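Local coordinates for protein copper-transporting ATPase (Sulfolobus solfataricus, PDB 2YJ6) that probably couples ATP hydrolysis to heavy-metal cation transport across the membrane as a type IB P-type ATPase, this chain being its cytoplasmic catalytic part, at residues Asn34-Leu39 / Ile133-Arg138; Thr30-Lys35 / Val201-Asp206. The protein carries 1 engineered substitution. One frame throughout, in Å; residues are numbered along the deposited sequence.

Interaction 1. Residues Asn34-Leu39 / Ile133-Arg138; sequences NKTGTL and ISDVPR. Engineered in segment 34-39: N34 (natural residue Asp). With A99 (5'-O-[(S)-hydroxy{[(R)-hydroxy({(S)-hydroxy[(1S)-1-(2-nitrophenyl)ethoxy]phosphoryl}oxy)phosphoryl]oxy}phosphoryl]adenosine), chain C.
R138 lays its side chain along the backbone of G37-L39, the edge of the guanidinium turned to two carbonyls. NH2 gives G37 O a weak bond at 3.3 Å, while NE lies 2.8 Å from T38 O. The chain runs extended from CG to NE (chi2 -172°, chi3 176°), which carries the charged group from beside L39 back as far as G37. At the root of the same residue, R138 N bonds L39 O at 3.0 Å, almost straight. With an alanine here, the G37 and T38 carbonyls would probably lose the guanidinium facing them, leaving the join largely to the backbone bond. Residues 34-39 carry the phosphorylation motif of P-type ATPases, its aspartate engineered to N34, and residues 133-138 lead out of strand 126-134 of the nucleotide-binding domain, so the contact sits at the interdomain hinge. Nearer the ligand, D135 OD2 and T36 CG2 face each other, and both touch the nitrophenyl ring of A99. OD2 of D135 comes to 3.4 Å from C1', and CG2 of T36 to 3.6 Å from C6'. The carboxylate is fixed by V136 N, met by OD1 on its anti side, and by T40 OG1 and T43 N beyond the segments.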
loop_
_atom_site.group_PDB
_atom_site.type_symbol
_atom_site.label_atom_id
_atom_site.label_comp_id
_atom_site.label_asym_id
_atom_site.label_seq_id
_atom_site.Cartn_x
_atom_site.Cartn_y
_atom_site.Cartn_z
ATOM N N ASN A 34 4.550 5.707 4.182
ATOM C CA ASN A 34 3.301 5.377 3.504
ATOM C C ASN A 34 3.002 3.910 3.746
ATOM O O ASN A 34 3.736 3.052 3.271
ATOM C CB ASN A 34 3.422 5.615 2.005
ATOM C CG ASN A 34 2.603 6.794 1.547
ATOM O OD1 ASN A 34 1.435 6.647 1.169
ATOM N ND2 ASN A 34 3.202 7.982 1.600
ATOM N N LYS A 35 1.936 3.617 4.481
ATOM C CA LYS A 35 1.656 2.232 4.910
ATOM C C LYS A 35 1.808 1.158 3.821
ATOM O O LYS A 35 2.727 0.344 3.863
ATOM C CB LYS A 35 0.264 2.141 5.550
ATOM C CG LYS A 35 -0.208 0.714 5.855
ATOM C CD LYS A 35 -1.705 0.695 6.093
ATOM C CE LYS A 35 -2.213 -0.715 6.284
ATOM N NZ LYS A 35 -3.688 -0.725 6.396
ATOM N N THR A 36 0.897 1.155 2.850
ATOM C CA THR A 36 0.812 0.073 1.859
ATOM C C THR A 36 2.069 -0.080 0.991
ATOM O O THR A 36 2.461 0.855 0.298
ATOM C CB THR A 36 -0.373 0.312 0.903
ATOM O OG1 THR A 36 -1.539 0.662 1.658
ATOM C CG2 THR A 36 -0.637 -0.918 0.047
ATOM N N GLY A 37 2.675 -1.265 1.007
ATOM C CA GLY A 37 3.833 -1.545 0.179
ATOM C C GLY A 37 5.168 -1.313 0.881
ATOM O O GLY A 37 6.213 -1.696 0.363
ATOM N N THR A 38 5.139 -0.684 2.052
ATOM C CA THR A 38 6.366 -0.450 2.815
ATOM C C THR A 38 6.341 -1.235 4.136
ATOM O O THR A 38 7.145 -2.144 4.336
ATOM C CB THR A 38 6.692 1.085 3.010
ATOM O OG1 THR A 38 5.715 1.726 3.842
ATOM C CG2 THR A 38 6.736 1.795 1.675
ATOM N N LEU A 39 5.401 -0.900 5.016
ATOM C CA LEU A 39 5.142 -1.706 6.203
ATOM C C LEU A 39 4.382 -3.012 5.872
ATOM O O LEU A 39 4.372 -3.955 6.664
ATOM C CB LEU A 39 4.388 -0.872 7.240
ATOM C CG LEU A 39 5.128 0.420 7.611
ATOM C CD1 LEU A 39 4.355 1.218 8.636
ATOM C CD2 LEU A 39 6.541 0.123 8.129
ATOM N N ILE A 133 -11.404 -7.984 3.093
ATOM C CA ILE A 133 -10.112 -8.101 2.429
ATOM C C ILE A 133 -9.024 -7.381 3.220
ATOM O O ILE A 133 -9.255 -6.275 3.713
ATOM C CB ILE A 133 -10.212 -7.504 1.017
ATOM C CG1 ILE A 133 -11.081 -8.414 0.153
ATOM C CG2 ILE A 133 -8.840 -7.320 0.406
ATOM C CD1 ILE A 133 -11.319 -7.899 -1.228
ATOM N N SER A 134 -7.856 -8.015 3.345
ATOM C CA SER A 134 -6.728 -7.452 4.103
ATOM C C SER A 134 -5.371 -7.556 3.393
ATOM O O SER A 134 -5.222 -8.288 2.417
ATOM C CB SER A 134 -6.605 -8.116 5.475
ATOM O OG SER A 134 -7.768 -7.892 6.251
ATOM N N ASP A 135 -4.399 -6.807 3.918
ATOM C CA ASP A 135 -3.009 -6.802 3.456
ATOM C C ASP A 135 -2.255 -7.689 4.441
ATOM O O ASP A 135 -2.837 -8.115 5.440
ATOM C CB ASP A 135 -2.462 -5.363 3.530
ATOM C CG ASP A 135 -1.315 -5.090 2.551
ATOM O OD1 ASP A 135 -0.541 -6.015 2.218
ATOM O OD2 ASP A 135 -1.194 -3.920 2.118
ATOM N N VAL A 136 -0.973 -7.953 4.170
ATOM C CA VAL A 136 -0.090 -8.691 5.081
ATOM C C VAL A 136 1.096 -7.827 5.542
ATOM O O VAL A 136 1.854 -7.329 4.715
ATOM C CB VAL A 136 0.515 -9.923 4.376
ATOM C CG1 VAL A 136 1.270 -10.813 5.371
ATOM C CG2 VAL A 136 -0.557 -10.699 3.649
ATOM N N PRO A 137 1.279 -7.671 6.864
ATOM C CA PRO A 137 2.441 -6.941 7.401
ATOM C C PRO A 137 3.773 -7.679 7.192
ATOM O O PRO A 137 3.841 -8.898 7.338
ATOM C CB PRO A 137 2.123 -6.822 8.895
ATOM C CG PRO A 137 1.231 -7.993 9.182
ATOM C CD PRO A 137 0.401 -8.181 7.931
ATOM N N ARG A 138 4.817 -6.924 6.851
ATOM C CA ARG A 138 6.132 -7.488 6.560
ATOM C C ARG A 138 6.708 -8.212 7.762
ATOM O O ARG A 138 6.486 -7.805 8.899
ATOM C CB ARG A 138 7.100 -6.402 6.079
ATOM C CG ARG A 138 6.769 -5.863 4.696
ATOM C CD ARG A 138 7.848 -4.923 4.161
ATOM N NE ARG A 138 7.542 -4.506 2.794
ATOM C CZ ARG A 138 8.008 -5.116 1.710
ATOM N NH1 ARG A 138 8.823 -6.154 1.833
ATOM N NH2 ARG A 138 7.666 -4.691 0.500
HETATM C "C'" A99 C . -6.329 -2.595 -2.639
HETATM N N1 A99 C . -13.763 -5.448 -7.853
HETATM C C2 A99 C . -14.396 -5.082 -6.723
HETATM N N3 A99 C . -14.245 -3.876 -6.158
HETATM C C4 A99 C . -13.431 -2.943 -6.724
HETATM C C5 A99 C . -12.703 -3.277 -7.961
HETATM C C6 A99 C . -12.914 -4.630 -8.522
HETATM N N6 A99 C . -12.295 -5.036 -9.663
HETATM N N7 A99 C . -11.978 -2.191 -8.288
HETATM C C8 A99 C . -12.216 -1.248 -7.345
HETATM N N9 A99 C . -13.073 -1.697 -6.411
HETATM P PA A99 C . -9.355 2.175 -6.362
HETATM P PB A99 C . -7.273 0.979 -4.931
HETATM P PG A99 C . -6.934 0.025 -2.283
HETATM O "O'L" A99 C . -7.003 -3.201 0.013
HETATM O "O'M" A99 C . -5.882 -4.703 1.001
HETATM C "C1'" A99 C . -3.615 -3.968 -0.269
HETATM O O1A A99 C . -9.188 3.274 -5.339
HETATM C C1B A99 C . -13.567 -0.926 -5.251
HETATM O O1B A99 C . -6.174 0.256 -5.682
HETATM O O1G A99 C . -5.500 0.441 -2.529
HETATM C "C2'" A99 C . -4.879 -3.610 -0.710
HETATM N "N2'" A99 C . -5.971 -3.843 0.134
HETATM O "O2'" A99 C . -13.415 -1.200 -2.878
HETATM O O2A A99 C . -8.986 2.406 -7.805
HETATM C C2B A99 C . -12.633 -1.126 -4.075
HETATM O O2B A99 C . -7.071 2.405 -4.464
HETATM O O2G A99 C . -6.975 -1.548 -1.886
HETATM C "C3'" A99 C . -5.022 -3.001 -2.059
HETATM O "O3'" A99 C . -11.366 0.441 -2.731
HETATM O O3A A99 C . -8.580 0.871 -5.854
HETATM C C3B A99 C . -11.750 0.102 -4.070
HETATM O O3B A99 C . -7.743 0.068 -3.678
HETATM O O3G A99 C . -7.743 0.787 -1.253
HETATM C "C4'" A99 C . -3.882 -2.828 -2.832
HETATM O "O4'" A99 C . -13.540 0.472 -5.576
HETATM C C4B A99 C . -12.632 1.167 -4.712
HETATM C "C5'" A99 C . -2.636 -3.194 -2.340
HETATM O "O5'" A99 C . -10.860 1.605 -6.300
HETATM C C5B A99 C . -11.843 2.228 -5.473
HETATM C "C6'" A99 C . -2.509 -3.758 -1.078
HETATM C "CM'" A99 C . -6.112 -2.233 -4.106
#

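Interaction 2. Residues Thr30-Lys35 / Val201-Asp206; sequences TIIFNK and VLMIGD. Engineered in segment 30-35: N34 (natural residue Asp).
I32 and M203 meet across two neighbouring parallel strands, CG2 of I32 pressed to 3.4 Å from CE of M203, closer than two methyls normally approach. The methionine chain is extended as far as SD and then bends (chi3 -85°), which brings its methyl over the isoleucine branch. On the same face, I32 CD1 rests on V201 CG1 at 3.8 Å. F33 and I204 run alongside each other on the other face, where I204 CD1 makes an off-centre CH-pi contact 4.2 Å from the ring centroid, 29° off its normal. Between these two layers, four backbone bonds tie the strands in regular parallel register: L202 N to T30 O, I32 N to L202 O (both 2.9 Å), I204 N to I32 O and N34 N to I204 O (both 3.1 Å).

Strand 154-158 flanks 30-34, and strand 219-223 flanks 201-205, making this pair the middle of the Rossmann-like core of the haloacid dehalogenase fold, the phosphorylation domain of the ATPase. I191 of helix 184-196 covers both I32 and M203, and V221 backs I204 on the opposite face. At the carboxyl end, the engineered N34 sets ND2 3.8 Å from M203 SD, but its stronger polar partner is K187, whose NZ bonds OD1. The chemistry thus changes along the strands: largely apolar side chains pack on both faces of the buried pair, whose inward N-H and C=O groups bond each other, and polar groups gather at the carboxyl end, where N34 and D206 stand beside residues that bind ATP in this protein.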
loop_
_atom_site.group_PDB
_atom_site.type_symbol
_atom_site.label_atom_id
_atom_site.label_comp_id
_atom_site.label_asym_id
_atom_site.label_seq_id
_atom_site.Cartn_x
_atom_site.Cartn_y
_atom_site.Cartn_z
ATOM N N THR A 30 12.736 13.812 10.590
ATOM C CA THR A 30 11.434 13.131 10.535
ATOM C C THR A 30 11.350 11.998 9.501
ATOM O O THR A 30 11.744 12.163 8.353
ATOM C CB THR A 30 10.284 14.128 10.273
ATOM O OG1 THR A 30 10.291 15.150 11.276
ATOM C CG2 THR A 30 8.939 13.425 10.303
ATOM N N ILE A 31 10.828 10.853 9.933
ATOM C CA ILE A 31 10.631 9.694 9.067
ATOM C C ILE A 31 9.142 9.433 8.843
ATOM O O ILE A 31 8.400 9.217 9.807
ATOM C CB ILE A 31 11.166 8.420 9.719
ATOM C CG1 ILE A 31 12.527 8.670 10.383
ATOM C CG2 ILE A 31 11.207 7.286 8.695
ATOM C CD1 ILE A 31 13.704 8.601 9.424
ATOM N N ILE A 32 8.711 9.434 7.584
ATOM C CA ILE A 32 7.310 9.176 7.248
ATOM C C ILE A 32 7.111 7.931 6.387
ATOM O O ILE A 32 7.696 7.801 5.319
ATOM C CB ILE A 32 6.665 10.357 6.531
ATOM C CG1 ILE A 32 6.603 11.559 7.473
ATOM C CG2 ILE A 32 5.270 9.957 6.030
ATOM C CD1 ILE A 32 5.968 12.779 6.872
ATOM N N PHE A 33 6.291 7.012 6.879
ATOM C CA PHE A 33 5.957 5.795 6.153
ATOM C C PHE A 33 4.583 5.895 5.496
ATOM O O PHE A 33 3.576 6.151 6.164
ATOM C CB PHE A 33 5.974 4.583 7.096
ATOM C CG PHE A 33 7.349 4.186 7.552
ATOM C CD1 PHE A 33 7.926 4.775 8.670
ATOM C CD2 PHE A 33 8.069 3.231 6.859
ATOM C CE1 PHE A 33 9.207 4.415 9.083
ATOM C CE2 PHE A 33 9.340 2.862 7.269
ATOM C CZ PHE A 33 9.918 3.450 8.380
ATOM N N ASN A 34 4.550 5.707 4.182
ATOM C CA ASN A 34 3.301 5.377 3.504
ATOM C C ASN A 34 3.002 3.910 3.746
ATOM O O ASN A 34 3.736 3.052 3.271
ATOM C CB ASN A 34 3.422 5.615 2.005
ATOM C CG ASN A 34 2.603 6.794 1.547
ATOM O OD1 ASN A 34 1.435 6.647 1.169
ATOM N ND2 ASN A 34 3.202 7.982 1.600
ATOM N N LYS A 35 1.936 3.617 4.481
ATOM C CA LYS A 35 1.656 2.232 4.910
ATOM C C LYS A 35 1.808 1.158 3.821
ATOM O O LYS A 35 2.727 0.344 3.863
ATOM C CB LYS A 35 0.264 2.141 5.550
ATOM C CG LYS A 35 -0.208 0.714 5.855
ATOM C CD LYS A 35 -1.705 0.695 6.093
ATOM C CE LYS A 35 -2.213 -0.715 6.284
ATOM N NZ LYS A 35 -3.688 -0.725 6.396
ATOM N N VAL A 201 12.188 16.364 6.225
ATOM C CA VAL A 201 11.400 15.143 6.073
ATOM C C VAL A 201 11.976 14.108 5.105
ATOM O O VAL A 201 12.166 14.381 3.921
ATOM C CB VAL A 201 9.942 15.482 5.679
ATOM C CG1 VAL A 201 9.138 14.215 5.421
ATOM C CG2 VAL A 201 9.291 16.315 6.767
ATOM N N LEU A 202 12.245 12.914 5.626
ATOM C CA LEU A 202 12.513 11.758 4.783
ATOM C C LEU A 202 11.262 10.851 4.670
ATOM O O LEU A 202 10.662 10.455 5.683
ATOM C CB LEU A 202 13.719 10.980 5.293
ATOM C CG LEU A 202 14.134 9.844 4.353
ATOM C CD1 LEU A 202 15.621 9.564 4.437
ATOM C CD2 LEU A 202 13.306 8.579 4.612
ATOM N N MET A 203 10.866 10.550 3.436
ATOM C CA MET A 203 9.640 9.787 3.185
ATOM C C MET A 203 9.893 8.562 2.312
ATOM O O MET A 203 10.614 8.645 1.323
ATOM C CB MET A 203 8.542 10.652 2.544
ATOM C CG MET A 203 7.305 9.827 2.135
ATOM S SD MET A 203 5.907 10.691 1.385
ATOM C CE MET A 203 5.047 11.220 2.849
ATOM N N ILE A 204 9.301 7.437 2.712
ATOM C CA ILE A 204 9.367 6.174 1.974
ATOM C C ILE A 204 7.967 5.794 1.453
ATOM O O ILE A 204 7.021 5.742 2.232
ATOM C CB ILE A 204 9.886 5.041 2.885
ATOM C CG1 ILE A 204 11.209 5.443 3.543
ATOM C CG2 ILE A 204 10.057 3.746 2.101
ATOM C CD1 ILE A 204 11.326 5.047 4.990
ATOM N N GLY A 205 7.839 5.539 0.151
ATOM C CA GLY A 205 6.560 5.150 -0.442
ATOM C C GLY A 205 6.760 4.139 -1.559
ATOM O O GLY A 205 7.807 3.517 -1.626
ATOM N N ASP A 206 5.787 3.959 -2.447
ATOM C CA ASP A 206 6.049 3.100 -3.618
ATOM C C ASP A 206 5.903 3.782 -4.994
ATOM O O ASP A 206 6.790 4.528 -5.407
ATOM C CB ASP A 206 5.311 1.751 -3.543
ATOM C CG ASP A 206 3.805 1.899 -3.538
ATOM O OD1 ASP A 206 3.299 2.872 -4.137
ATOM O OD2 ASP A 206 3.128 1.028 -2.939
#

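Overall arrangement
The two contacts share N34 and K35: interaction 2 builds the central strand pair, and interaction 1 begins where strand 30-34 ends and its loop turns to the interdomain hinge. Their centres are 14 Å apart, yet the loop packs back on the sheet, with L39 CD2 3.7 Å from F33 CD2 and T38 CG2 3.9 Å from I204 CG2. T36 O and D206 OD2, two acceptors, merely pack, at 3.3 Å. A99 touches interaction 1 through its nitrophenyl end and bonds E63 in the nucleotide-binding domain; its nearest atom remains about 10 Å from the side chain of N34, consistent with a nucleotide held short of the phosphorylation position.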